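Local coordinates for protein oxidoreductase (Azotobacter vinelandii, PDB 7D5N) that probably oxidises myo-inositol or a related polyol with NAD(+), as an inositol dehydrogenase homolog that binds NADH and myo-inositol, at residues R13-G18 with D83-V88; H110-K115 with M342-T347; L41-F46 with P64-P69. One frame throughout, in Å; residues are numbered along the deposited sequence.

Each contact has at least one segment on the five-stranded parallel sheet of the NAD-binding Rossmann fold. Interaction 1 joins strands 12-16 and 87-91 in its middle, by three backbone hydrogen bonds and two made by the side chains of R13 and Q86. Interaction 3 adds the segment 64-69 to the outermost strand 39-45; it mixes two backbone bonds with an arginine and a tyrosine, and P69 at its margin is exposed. Interaction 2 is buried and has no hydrogen bond between its segments: helix 329-348 of the C-terminal alpha/beta domain packs on strand 110-113. V88 of interaction 1 bonds to the backbone of H110 and V112, and W14 to V42 of interaction 3. Each also reaches NADH.

Interaction 1 (R13-G18 with D83-V88); sequences RWAMVG and DGIQAV. With NAI (1,4-dihydronicotinamide adenine dinucleotide), chain D.
The carbonyl oxygen of R13 is gripped by two backbone amides of the other segment. Q86 N donates to R13 O at 2.7 Å, and A87 N donates to the same oxygen in a longer, more bent bond. The side chain of Q86 then turns back on R13. Its OE1 accepts from R13 N at 3.0 Å in a nearly straight bond of 175°. R13 and Q86 are thus joined through both the amide and the carbonyl of R13.

The guanidinium of R13 and the amide of Q86 are stacked, with planes 4° apart. Q86 OE1 lies over the centre of one guanidinium face. At the edge, R13 NE donates to G84 O at 2.9 Å, with the acceptor close to the guanidinium plane. The arginine chain bends at chi3 (-56°), which helps bring NE round to this carbonyl. The edge bond and the stacked amide together would restrict rotation of the group.

Further along, A15 N donates to A87 O at 3.2 Å, and V88 CA makes a CA-H...O contact with A15 O. W14 pairs with A87 and A15 with V88 in parallel register. The W14 ring passes A87 obliquely, while its NE1 bonds to S89. On the other face of the sheet, A15 CB touches I85 CD1 at 3.8 Å, and V17 CG2 meets V88 CG2. Helix 71-79 covers A15, V17 and V88 there; helix 26-34 packs on W14 and M16.

Past the strand, V17 and G18 reach the adenine of NADH, with G18 CA 3.3 Å from NAI N3A. This is the parallel pairing of the first and third strands of a Rossmann fold, whose first strand leads into the dinucleotide-binding loop.

Interaction 2 (H110-K115 with M342-T347); sequences HVVCEK and MAMDAT. With NAI (1,4-dihydronicotinamide adenine dinucleotide), chain D; INS (1,2,3,4,5,6-hexahydroxy-cyclohexane), chain E.
H110 and M344 make the main apolar contact. M344 CB sits over one face of the imidazole in a CH-pi contact, 4.0 Å from the ring centroid and displaced toward the rim. M344 CG touches H110 CG at 3.6 Å. The sulfur passes the ring obliquely. Beyond CG the methionine chain is extended (chi2 171°, chi3 -177°), which carries CE past H110 to V112 CG2 at 3.8 Å. T347 CG2 meets the ring at its edge, against H110 CE1.

No hydrogen bond joins the two segments. The buried imidazole nitrogens have partners outside them: NE2 bonds to E348 and ND1 to the backbone N of V137. Within the helix, T347 OG1 donates to A343 O at 2.8 Å, and T347 N reaches the same carbonyl from the opposite face of its plane.

Ligand bonds lie beyond the strand. E114 OE1 accepts from the carboxamide N7N of NADH at 3.0 Å in an almost straight bond. It also accepts from K115 N through its anti lone pair. K115 NZ donates to INS O4 at 2.8 Å.

Strand 110-113 runs beside strand 87-91. Helix 97-106 covers V111 and C113. Helix 329-348 approaches through M344, which also touches A87, and helix 352-357 packs behind it on A343, A346 and T347.

Interaction 3 (L41-F46 with P64-P69); sequences LVAGAF and PQRCYP. With NAI (1,4-dihydronicotinamide adenine dinucleotide), chain D.
The guanidinium of R66 has V42 O over one face, 3.2 Å above its plane and offset toward the rim. This oxygen rests over the face and is not hydrogen-bonded to NE. The V42 side chain runs alongside the arginine in the same direction, with V42 CG2 3.8 Å from R66 NH2. The Y68 ring carries the carbonyl carbon of R66 on one face and A43 CB at its edge, 4.0 Å from CE2. The F46 ring has G44 CA over one face, with C67 SG and L41 CD1 at its edge.

Two backbone bonds join the segments. G44 N donates to R66 O at 2.9 Å, and Y68 N donates to G44 O at 2.8 Å. A45 CA adds a CA-H...O contact to Y68 O at 3.4 Å.

A bend at chi3 (85°) helps turn the R66 guanidinium face toward V42 O. R66 NH2 makes a salt bridge to E78 and a hydrogen bond to the carbonyl of D83. With an alanine here, E78 would probably lose its salt-bridge partner, D83 O a donor, and V42 O the flat group beneath it.

A45 O lies 3.3 Å from NAI C2A, at the adenine. The segment 64-69 links helix 50-59 to helix 71-79 along the outermost strand 39-45, whose other neighbour is strand 12-16. Helix 71-79 packs on A43 and Y68, and helix 50-59 on C67 and P69.

Interaction 1 (R13-G18 with D83-V88)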
loop_
_atom_site.group_PDB
_atom_site.type_symbol
_atom_site.label_atom_id
_atom_site.label_comp_id
_atom_site.label_asym_id
_atom_site.label_seq_id
_atom_site.Cartn_x
_atom_site.Cartn_y
_atom_site.Cartn_z
ATOM N N ARG B 13 35.271 26.753 -1.548
ATOM C CA ARG B 13 35.950 26.607 -0.240
ATOM C C ARG B 13 34.908 26.875 0.845
ATOM O O ARG B 13 34.326 27.972 0.839
ATOM C CB ARG B 13 37.154 27.554 -0.183
ATOM C CG ARG B 13 38.275 27.165 -1.138
ATOM C CD ARG B 13 39.563 27.964 -0.917
ATOM N NE ARG B 13 39.348 29.401 -1.007
ATOM C CZ ARG B 13 39.346 30.127 -2.128
ATOM N NH1 ARG B 13 39.568 29.568 -3.307
ATOM N NH2 ARG B 13 39.109 31.426 -2.062
ATOM N N TRP B 14 34.677 25.908 1.734
ATOM C CA TRP B 14 33.418 25.823 2.510
ATOM C C TRP B 14 33.677 25.523 3.989
ATOM O O TRP B 14 34.628 24.784 4.303
ATOM C CB TRP B 14 32.535 24.757 1.850
ATOM C CG TRP B 14 31.180 24.559 2.453
ATOM C CD1 TRP B 14 30.163 25.462 2.527
ATOM C CD2 TRP B 14 30.656 23.318 2.952
ATOM N NE1 TRP B 14 29.057 24.880 3.090
ATOM C CE2 TRP B 14 29.327 23.562 3.357
ATOM C CE3 TRP B 14 31.195 22.035 3.122
ATOM C CZ2 TRP B 14 28.537 22.578 3.953
ATOM C CZ3 TRP B 14 30.411 21.055 3.691
ATOM C CH2 TRP B 14 29.102 21.330 4.105
ATOM N N ALA B 15 32.833 26.098 4.841
ATOM C CA ALA B 15 32.760 25.829 6.290
ATOM C C ALA B 15 31.318 25.512 6.679
ATOM O O ALA B 15 30.374 25.836 5.919
ATOM C CB ALA B 15 33.258 27.018 7.085
ATOM N N MET B 16 31.154 24.974 7.876
ATOM C CA MET B 16 29.846 24.935 8.555
ATOM C C MET B 16 29.959 25.630 9.905
ATOM O O MET B 16 31.028 25.552 10.544
ATOM C CB MET B 16 29.375 23.499 8.772
ATOM C CG MET B 16 29.074 22.783 7.474
ATOM S SD MET B 16 28.492 21.119 7.850
ATOM C CE MET B 16 26.926 21.467 8.622
ATOM N N VAL B 17 28.892 26.283 10.311
ATOM C CA VAL B 17 28.659 26.630 11.729
ATOM C C VAL B 17 27.538 25.713 12.208
ATOM O O VAL B 17 26.491 25.653 11.521
ATOM C CB VAL B 17 28.330 28.120 11.887
ATOM C CG1 VAL B 17 28.154 28.481 13.354
ATOM C CG2 VAL B 17 29.406 28.988 11.244
ATOM N N GLY B 18 27.784 24.984 13.294
ATOM C CA GLY B 18 26.888 23.926 13.780
ATOM C C GLY B 18 27.089 22.647 12.991
ATOM O O GLY B 18 28.108 22.534 12.264
ATOM N N ASP B 83 43.496 31.251 1.156
ATOM C CA ASP B 83 42.631 30.084 0.831
ATOM C C ASP B 83 41.417 30.098 1.772
ATOM O O ASP B 83 40.903 29.011 2.090
ATOM C CB ASP B 83 43.446 28.788 0.871
ATOM C CG ASP B 83 43.979 28.453 2.253
ATOM O OD1 ASP B 83 44.065 29.373 3.082
ATOM O OD2 ASP B 83 44.272 27.272 2.502
ATOM N N GLY B 84 40.989 31.296 2.189
ATOM C CA GLY B 84 39.861 31.507 3.110
ATOM C C GLY B 84 38.559 30.970 2.533
ATOM O O GLY B 84 38.436 30.853 1.298
ATOM N N ILE B 85 37.602 30.633 3.392
ATOM C CA ILE B 85 36.299 30.097 2.909
ATOM C C ILE B 85 35.635 31.133 1.997
ATOM O O ILE B 85 35.803 32.352 2.236
ATOM C CB ILE B 85 35.399 29.680 4.080
ATOM C CG1 ILE B 85 35.172 30.817 5.073
ATOM C CG2 ILE B 85 35.963 28.433 4.746
ATOM C CD1 ILE B 85 34.033 30.584 6.025
ATOM N N GLN B 86 34.881 30.654 1.002
ATOM C CA GLN B 86 34.043 31.508 0.125
ATOM C C GLN B 86 32.572 31.400 0.519
ATOM O O GLN B 86 31.796 32.232 0.061
ATOM C CB GLN B 86 34.198 31.091 -1.336
ATOM C CG GLN B 86 35.615 31.232 -1.863
ATOM C CD GLN B 86 35.802 30.439 -3.131
ATOM O OE1 GLN B 86 35.934 29.216 -3.108
ATOM N NE2 GLN B 86 35.762 31.131 -4.257
ATOM N N ALA B 87 32.198 30.387 1.300
ATOM C CA ALA B 87 30.787 30.100 1.625
ATOM C C ALA B 87 30.698 29.358 2.954
ATOM O O ALA B 87 31.649 28.642 3.306
ATOM C CB ALA B 87 30.188 29.297 0.504
ATOM N N VAL B 88 29.578 29.509 3.645
ATOM C CA VAL B 88 29.351 28.813 4.939
ATOM C C VAL B 88 27.921 28.275 4.948
ATOM O O VAL B 88 27.011 28.962 4.450
ATOM C CB VAL B 88 29.642 29.744 6.131
ATOM C CG1 VAL B 88 28.783 30.998 6.109
ATOM C CG2 VAL B 88 29.523 29.041 7.467
HETATM P PA NAI D . 20.718 19.813 16.892
HETATM O O1A NAI D . 20.338 20.293 18.225
HETATM O O2A NAI D . 20.632 18.388 16.574
HETATM O O5B NAI D . 22.232 20.289 16.569
HETATM C C5B NAI D . 22.678 21.624 16.781
HETATM C C4B NAI D . 24.171 21.617 16.471
HETATM O O4B NAI D . 24.700 22.932 16.371
HETATM C C3B NAI D . 24.992 20.914 17.544
HETATM O O3B NAI D . 26.119 20.295 16.915
HETATM C C2B NAI D . 25.450 22.027 18.437
HETATM O O2B NAI D . 26.656 21.738 19.149
HETATM C C1B NAI D . 25.708 23.063 17.375
HETATM N N9A NAI D . 25.587 24.431 17.820
HETATM C C8A NAI D . 24.634 24.981 18.579
HETATM N N7A NAI D . 24.886 26.310 18.717
HETATM C C5A NAI D . 26.022 26.572 18.063
HETATM C C6A NAI D . 26.835 27.756 17.822
HETATM N N6A NAI D . 26.460 28.932 18.332
HETATM N N1A NAI D . 27.949 27.617 17.089
HETATM C C2A NAI D . 28.299 26.424 16.551
HETATM N N3A NAI D . 27.597 25.283 16.755
HETATM C C4A NAI D . 26.471 25.333 17.470
HETATM O O3 NAI D . 19.833 20.640 15.859
HETATM P PN NAI D . 19.391 20.051 14.432
HETATM O O1N NAI D . 18.177 19.194 14.630
HETATM O O2N NAI D . 20.532 19.523 13.690
HETATM O O5D NAI D . 18.898 21.389 13.730
HETATM C C5D NAI D . 19.792 22.409 13.314
HETATM C C4D NAI D . 19.127 23.364 12.357
HETATM O O4D NAI D . 18.764 22.621 11.179
HETATM C C3D NAI D . 17.853 23.968 12.885
HETATM O O3D NAI D . 17.684 25.240 12.311
HETATM C C2D NAI D . 16.742 23.117 12.309
HETATM O O2D NAI D . 15.550 23.845 12.016
HETATM C C1D NAI D . 17.354 22.686 10.999
HETATM N N1N NAI D . 16.883 21.412 10.485
HETATM C C2N NAI D . 16.523 21.372 9.199
HETATM C C3N NAI D . 16.075 20.214 8.605
HETATM C C7N NAI D . 15.721 20.211 7.160
HETATM O O7N NAI D . 15.102 19.257 6.720
HETATM N N7N NAI D . 16.175 21.199 6.397
HETATM C C4N NAI D . 16.013 18.917 9.364
HETATM C C5N NAI D . 16.445 19.083 10.746
HETATM C C6N NAI D . 16.871 20.307 11.234
#

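Interaction 2 (H110-K115 with M342-T347)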
loop_
_atom_site.group_PDB
_atom_site.type_symbol
_atom_site.label_atom_id
_atom_site.label_comp_id
_atom_site.label_asym_id
_atom_site.label_seq_id
_atom_site.Cartn_x
_atom_site.Cartn_y
_atom_site.Cartn_z
ATOM N N HIS B 110 29.102 33.818 0.673
ATOM C CA HIS B 110 27.831 33.142 0.299
ATOM C C HIS B 110 27.383 32.291 1.488
ATOM O O HIS B 110 28.258 31.842 2.274
ATOM C CB HIS B 110 28.000 32.316 -0.970
ATOM C CG HIS B 110 28.488 33.096 -2.137
ATOM N ND1 HIS B 110 27.736 34.091 -2.714
ATOM C CD2 HIS B 110 29.633 33.026 -2.846
ATOM C CE1 HIS B 110 28.388 34.601 -3.731
ATOM N NE2 HIS B 110 29.554 33.969 -3.832
ATOM N N VAL B 111 26.077 32.065 1.619
ATOM C CA VAL B 111 25.513 31.354 2.791
ATOM C C VAL B 111 24.495 30.330 2.308
ATOM O O VAL B 111 23.703 30.626 1.402
ATOM C CB VAL B 111 24.891 32.321 3.813
ATOM C CG1 VAL B 111 24.260 31.570 4.972
ATOM C CG2 VAL B 111 25.921 33.310 4.342
ATOM N N VAL B 112 24.540 29.156 2.929
ATOM C CA VAL B 112 23.408 28.199 2.920
ATOM C C VAL B 112 22.870 28.179 4.348
ATOM O O VAL B 112 23.606 27.766 5.281
ATOM C CB VAL B 112 23.822 26.810 2.415
ATOM C CG1 VAL B 112 22.645 25.850 2.494
ATOM C CG2 VAL B 112 24.376 26.856 0.994
ATOM N N CYS B 113 21.680 28.728 4.550
ATOM C CA CYS B 113 21.116 28.840 5.909
ATOM C C CYS B 113 20.055 27.759 6.098
ATOM O O CYS B 113 19.235 27.532 5.185
ATOM C CB CYS B 113 20.551 30.218 6.210
ATOM S SG CYS B 113 20.126 30.409 7.962
ATOM N N GLU B 114 20.039 27.142 7.268
ATOM C CA GLU B 114 18.966 26.181 7.592
ATOM C C GLU B 114 17.642 26.931 7.744
ATOM O O GLU B 114 17.642 28.123 8.146
ATOM C CB GLU B 114 19.299 25.390 8.852
ATOM C CG GLU B 114 19.858 24.022 8.547
ATOM C CD GLU B 114 18.903 23.089 7.819
ATOM O OE1 GLU B 114 17.782 23.519 7.438
ATOM O OE2 GLU B 114 19.284 21.929 7.637
ATOM N N LYS B 115 16.555 26.238 7.415
ATOM C CA LYS B 115 15.172 26.692 7.684
ATOM C C LYS B 115 14.891 26.498 9.172
ATOM O O LYS B 115 15.460 25.606 9.797
ATOM C CB LYS B 115 14.201 25.870 6.832
ATOM C CG LYS B 115 14.411 24.364 6.952
ATOM C CD LYS B 115 13.184 23.610 7.342
ATOM C CE LYS B 115 12.562 24.043 8.649
ATOM N NZ LYS B 115 12.985 23.154 9.755
ATOM N N MET B 342 26.770 26.107 -8.158
ATOM C CA MET B 342 26.689 26.739 -9.500
ATOM C C MET B 342 26.301 28.221 -9.350
ATOM O O MET B 342 26.849 29.051 -10.106
ATOM C CB MET B 342 25.678 26.009 -10.389
ATOM C CG MET B 342 26.186 24.671 -10.873
ATOM S SD MET B 342 24.989 23.815 -11.931
ATOM C CE MET B 342 25.171 24.702 -13.481
ATOM N N ALA B 343 25.415 28.539 -8.404
ATOM C CA ALA B 343 24.918 29.915 -8.184
ATOM C C ALA B 343 26.059 30.764 -7.619
ATOM O O ALA B 343 26.266 31.899 -8.069
ATOM C CB ALA B 343 23.727 29.903 -7.269
ATOM N N MET B 344 26.799 30.204 -6.669
ATOM C CA MET B 344 27.886 30.934 -5.989
ATOM C C MET B 344 29.018 31.187 -6.984
ATOM O O MET B 344 29.521 32.327 -7.030
ATOM C CB MET B 344 28.396 30.125 -4.804
ATOM C CG MET B 344 27.395 30.059 -3.703
ATOM S SD MET B 344 27.914 28.891 -2.428
ATOM C CE MET B 344 26.497 28.973 -1.335
ATOM N N ASP B 345 29.384 30.164 -7.754
ATOM C CA ASP B 345 30.444 30.249 -8.785
ATOM C C ASP B 345 30.015 31.268 -9.841
ATOM O O ASP B 345 30.862 32.106 -10.237
ATOM C CB ASP B 345 30.697 28.893 -9.436
ATOM C CG ASP B 345 31.773 28.931 -10.499
ATOM O OD1 ASP B 345 32.951 29.001 -10.115
ATOM O OD2 ASP B 345 31.427 28.883 -11.694
ATOM N N ALA B 346 28.765 31.170 -10.312
ATOM C CA ALA B 346 28.231 32.059 -11.372
ATOM C C ALA B 346 28.308 33.507 -10.879
ATOM O O ALA B 346 28.677 34.375 -11.683
ATOM C CB ALA B 346 26.826 31.687 -11.770
ATOM N N THR B 347 28.002 33.754 -9.612
ATOM C CA THR B 347 28.100 35.096 -8.982
ATOM C C THR B 347 29.557 35.582 -9.038
ATOM O O THR B 347 29.777 36.711 -9.510
ATOM C CB THR B 347 27.561 35.081 -7.552
ATOM O OG1 THR B 347 26.202 34.639 -7.611
ATOM C CG2 THR B 347 27.648 36.433 -6.889
HETATM P PA NAI D . 20.718 19.813 16.892
HETATM O O1A NAI D . 20.338 20.293 18.225
HETATM O O2A NAI D . 20.632 18.388 16.574
HETATM O O5B NAI D . 22.232 20.289 16.569
HETATM C C5B NAI D . 22.678 21.624 16.781
HETATM C C4B NAI D . 24.171 21.617 16.471
HETATM O O4B NAI D . 24.700 22.932 16.371
HETATM C C3B NAI D . 24.992 20.914 17.544
HETATM O O3B NAI D . 26.119 20.295 16.915
HETATM C C2B NAI D . 25.450 22.027 18.437
HETATM O O2B NAI D . 26.656 21.738 19.149
HETATM C C1B NAI D . 25.708 23.063 17.375
HETATM N N9A NAI D . 25.587 24.431 17.820
HETATM C C8A NAI D . 24.634 24.981 18.579
HETATM N N7A NAI D . 24.886 26.310 18.717
HETATM C C5A NAI D . 26.022 26.572 18.063
HETATM C C6A NAI D . 26.835 27.756 17.822
HETATM N N6A NAI D . 26.460 28.932 18.332
HETATM N N1A NAI D . 27.949 27.617 17.089
HETATM C C2A NAI D . 28.299 26.424 16.551
HETATM N N3A NAI D . 27.597 25.283 16.755
HETATM C C4A NAI D . 26.471 25.333 17.470
HETATM O O3 NAI D . 19.833 20.640 15.859
HETATM P PN NAI D . 19.391 20.051 14.432
HETATM O O1N NAI D . 18.177 19.194 14.630
HETATM O O2N NAI D . 20.532 19.523 13.690
HETATM O O5D NAI D . 18.898 21.389 13.730
HETATM C C5D NAI D . 19.792 22.409 13.314
HETATM C C4D NAI D . 19.127 23.364 12.357
HETATM O O4D NAI D . 18.764 22.621 11.179
HETATM C C3D NAI D . 17.853 23.968 12.885
HETATM O O3D NAI D . 17.684 25.240 12.311
HETATM C C2D NAI D . 16.742 23.117 12.309
HETATM O O2D NAI D . 15.550 23.845 12.016
HETATM C C1D NAI D . 17.354 22.686 10.999
HETATM N N1N NAI D . 16.883 21.412 10.485
HETATM C C2N NAI D . 16.523 21.372 9.199
HETATM C C3N NAI D . 16.075 20.214 8.605
HETATM C C7N NAI D . 15.721 20.211 7.160
HETATM O O7N NAI D . 15.102 19.257 6.720
HETATM N N7N NAI D . 16.175 21.199 6.397
HETATM C C4N NAI D . 16.013 18.917 9.364
HETATM C C5N NAI D . 16.445 19.083 10.746
HETATM C C6N NAI D . 16.871 20.307 11.234
HETATM C C1 INS E . 12.122 17.107 11.382
HETATM C C2 INS E . 12.494 16.827 9.946
HETATM C C3 INS E . 12.355 18.080 9.092
HETATM C C4 INS E . 13.139 19.240 9.700
HETATM C C5 INS E . 12.864 19.445 11.180
HETATM C C6 INS E . 13.068 18.157 11.940
HETATM O O1 INS E . 12.180 15.888 12.128
HETATM O O2 INS E . 13.860 16.396 9.898
HETATM O O3 INS E . 12.840 17.782 7.766
HETATM O O4 INS E . 12.887 20.459 9.032
HETATM O O5 INS E . 13.745 20.434 11.710
HETATM O O6 INS E . 12.813 18.431 13.295
#

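Interaction 3 (L41-F46 with P64-P69)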
loop_
_atom_site.group_PDB
_atom_site.type_symbol
_atom_site.label_atom_id
_atom_site.label_comp_id
_atom_site.label_asym_id
_atom_site.label_seq_id
_atom_site.Cartn_x
_atom_site.Cartn_y
_atom_site.Cartn_z
ATOM N N LEU B 41 35.214 21.001 2.334
ATOM C CA LEU B 41 35.106 21.415 3.752
ATOM C C LEU B 41 36.515 21.700 4.265
ATOM O O LEU B 41 37.297 20.730 4.424
ATOM C CB LEU B 41 34.413 20.332 4.574
ATOM C CG LEU B 41 34.250 20.624 6.062
ATOM C CD1 LEU B 41 33.329 21.806 6.318
ATOM C CD2 LEU B 41 33.736 19.387 6.785
ATOM N N VAL B 42 36.829 22.977 4.491
ATOM C CA VAL B 42 38.228 23.405 4.818
ATOM C C VAL B 42 38.288 24.078 6.191
ATOM O O VAL B 42 39.411 24.287 6.683
ATOM C CB VAL B 42 38.844 24.282 3.714
ATOM C CG1 VAL B 42 39.075 23.480 2.434
ATOM C CG2 VAL B 42 38.043 25.539 3.435
ATOM N N ALA B 43 37.148 24.380 6.805
ATOM C CA ALA B 43 37.086 25.052 8.118
ATOM C C ALA B 43 35.711 24.810 8.738
ATOM O O ALA B 43 34.792 24.347 8.007
ATOM C CB ALA B 43 37.364 26.530 7.946
ATOM N N GLY B 44 35.573 25.098 10.028
ATOM C CA GLY B 44 34.241 25.169 10.651
ATOM C C GLY B 44 34.274 25.577 12.103
ATOM O O GLY B 44 35.361 25.565 12.731
ATOM N N ALA B 45 33.107 25.956 12.614
ATOM C CA ALA B 45 32.816 26.087 14.054
ATOM C C ALA B 45 31.663 25.123 14.342
ATOM O O ALA B 45 30.487 25.549 14.282
ATOM C CB ALA B 45 32.499 27.524 14.381
ATOM N N PHE B 46 31.986 23.842 14.508
ATOM C CA PHE B 46 31.014 22.736 14.310
ATOM C C PHE B 46 30.115 22.577 15.531
ATOM O O PHE B 46 29.045 21.959 15.387
ATOM C CB PHE B 46 31.705 21.409 13.985
ATOM C CG PHE B 46 32.427 21.402 12.667
ATOM C CD1 PHE B 46 31.722 21.294 11.478
ATOM C CD2 PHE B 46 33.805 21.553 12.609
ATOM C CE1 PHE B 46 32.385 21.305 10.263
ATOM C CE2 PHE B 46 34.465 21.551 11.391
ATOM C CZ PHE B 46 33.752 21.435 10.222
ATOM N N PRO B 64 43.216 21.106 12.110
ATOM C CA PRO B 64 42.905 21.475 13.495
ATOM C C PRO B 64 42.880 22.993 13.742
ATOM O O PRO B 64 42.071 23.472 14.544
ATOM C CB PRO B 64 44.039 20.854 14.327
ATOM C CG PRO B 64 44.605 19.747 13.459
ATOM C CD PRO B 64 44.306 20.120 12.021
ATOM N N GLN B 65 43.735 23.724 13.035
ATOM C CA GLN B 65 43.821 25.202 13.146
ATOM C C GLN B 65 42.670 25.888 12.402
ATOM O O GLN B 65 42.549 27.118 12.541
ATOM C CB GLN B 65 45.154 25.703 12.603
ATOM C CG GLN B 65 46.298 25.464 13.571
ATOM C CD GLN B 65 47.568 26.076 13.038
ATOM O OE1 GLN B 65 47.575 27.204 12.546
ATOM N NE2 GLN B 65 48.651 25.326 13.126
ATOM N N ARG B 66 41.870 25.161 11.621
ATOM C CA ARG B 66 40.676 25.767 10.975
ATOM C C ARG B 66 39.399 25.193 11.584
ATOM O O ARG B 66 38.326 25.435 11.004
ATOM C CB ARG B 66 40.771 25.603 9.466
ATOM C CG ARG B 66 42.055 26.207 8.936
ATOM C CD ARG B 66 42.196 25.866 7.486
ATOM N NE ARG B 66 41.464 26.828 6.686
ATOM C CZ ARG B 66 41.485 26.834 5.372
ATOM N NH1 ARG B 66 42.196 25.920 4.737
ATOM N NH2 ARG B 66 40.812 27.746 4.691
ATOM N N CYS B 67 39.507 24.534 12.743
ATOM C CA CYS B 67 38.353 24.241 13.627
ATOM C C CYS B 67 38.275 25.353 14.672
ATOM O O CYS B 67 39.050 25.336 15.653
ATOM C CB CYS B 67 38.444 22.873 14.284
ATOM S SG CYS B 67 38.624 21.516 13.101
ATOM N N TYR B 68 37.389 26.312 14.456
ATOM C CA TYR B 68 37.370 27.550 15.261
ATOM C C TYR B 68 36.344 27.413 16.372
ATOM O O TYR B 68 35.364 26.681 16.257
ATOM C CB TYR B 68 37.108 28.761 14.376
ATOM C CG TYR B 68 38.118 28.963 13.280
ATOM C CD1 TYR B 68 39.361 29.538 13.526
ATOM C CD2 TYR B 68 37.824 28.589 11.985
ATOM C CE1 TYR B 68 40.279 29.741 12.504
ATOM C CE2 TYR B 68 38.724 28.784 10.952
ATOM C CZ TYR B 68 39.955 29.364 11.209
ATOM O OH TYR B 68 40.820 29.555 10.169
ATOM N N PRO B 69 36.546 28.151 17.478
ATOM C CA PRO B 69 35.636 28.088 18.616
ATOM C C PRO B 69 34.228 28.618 18.346
ATOM O O PRO B 69 33.340 28.183 19.019
ATOM C CB PRO B 69 36.341 28.933 19.697
ATOM C CG PRO B 69 37.290 29.833 18.926
ATOM C CD PRO B 69 37.704 29.033 17.712
HETATM P PA NAI D . 20.718 19.813 16.892
HETATM O O1A NAI D . 20.338 20.293 18.225
HETATM O O2A NAI D . 20.632 18.388 16.574
HETATM O O5B NAI D . 22.232 20.289 16.569
HETATM C C5B NAI D . 22.678 21.624 16.781
HETATM C C4B NAI D . 24.171 21.617 16.471
HETATM O O4B NAI D . 24.700 22.932 16.371
HETATM C C3B NAI D . 24.992 20.914 17.544
HETATM O O3B NAI D . 26.119 20.295 16.915
HETATM C C2B NAI D . 25.450 22.027 18.437
HETATM O O2B NAI D . 26.656 21.738 19.149
HETATM C C1B NAI D . 25.708 23.063 17.375
HETATM N N9A NAI D . 25.587 24.431 17.820
HETATM C C8A NAI D . 24.634 24.981 18.579
HETATM N N7A NAI D . 24.886 26.310 18.717
HETATM C C5A NAI D . 26.022 26.572 18.063
HETATM C C6A NAI D . 26.835 27.756 17.822
HETATM N N6A NAI D . 26.460 28.932 18.332
HETATM N N1A NAI D . 27.949 27.617 17.089
HETATM C C2A NAI D . 28.299 26.424 16.551
HETATM N N3A NAI D . 27.597 25.283 16.755
HETATM C C4A NAI D . 26.471 25.333 17.470
HETATM O O3 NAI D . 19.833 20.640 15.859
HETATM P PN NAI D . 19.391 20.051 14.432
HETATM O O1N NAI D . 18.177 19.194 14.630
HETATM O O2N NAI D . 20.532 19.523 13.690
HETATM O O5D NAI D . 18.898 21.389 13.730
HETATM C C5D NAI D . 19.792 22.409 13.314
HETATM C C4D NAI D . 19.127 23.364 12.357
HETATM O O4D NAI D . 18.764 22.621 11.179
HETATM C C3D NAI D . 17.853 23.968 12.885
HETATM O O3D NAI D . 17.684 25.240 12.311
HETATM C C2D NAI D . 16.742 23.117 12.309
HETATM O O2D NAI D . 15.550 23.845 12.016
HETATM C C1D NAI D . 17.354 22.686 10.999
HETATM N N1N NAI D . 16.883 21.412 10.485
HETATM C C2N NAI D . 16.523 21.372 9.199
HETATM C C3N NAI D . 16.075 20.214 8.605
HETATM C C7N NAI D . 15.721 20.211 7.160
HETATM O O7N NAI D . 15.102 19.257 6.720
HETATM N N7N NAI D . 16.175 21.199 6.397
HETATM C C4N NAI D . 16.013 18.917 9.364
HETATM C C5N NAI D . 16.445 19.083 10.746
HETATM C C6N NAI D . 16.871 20.307 11.234
#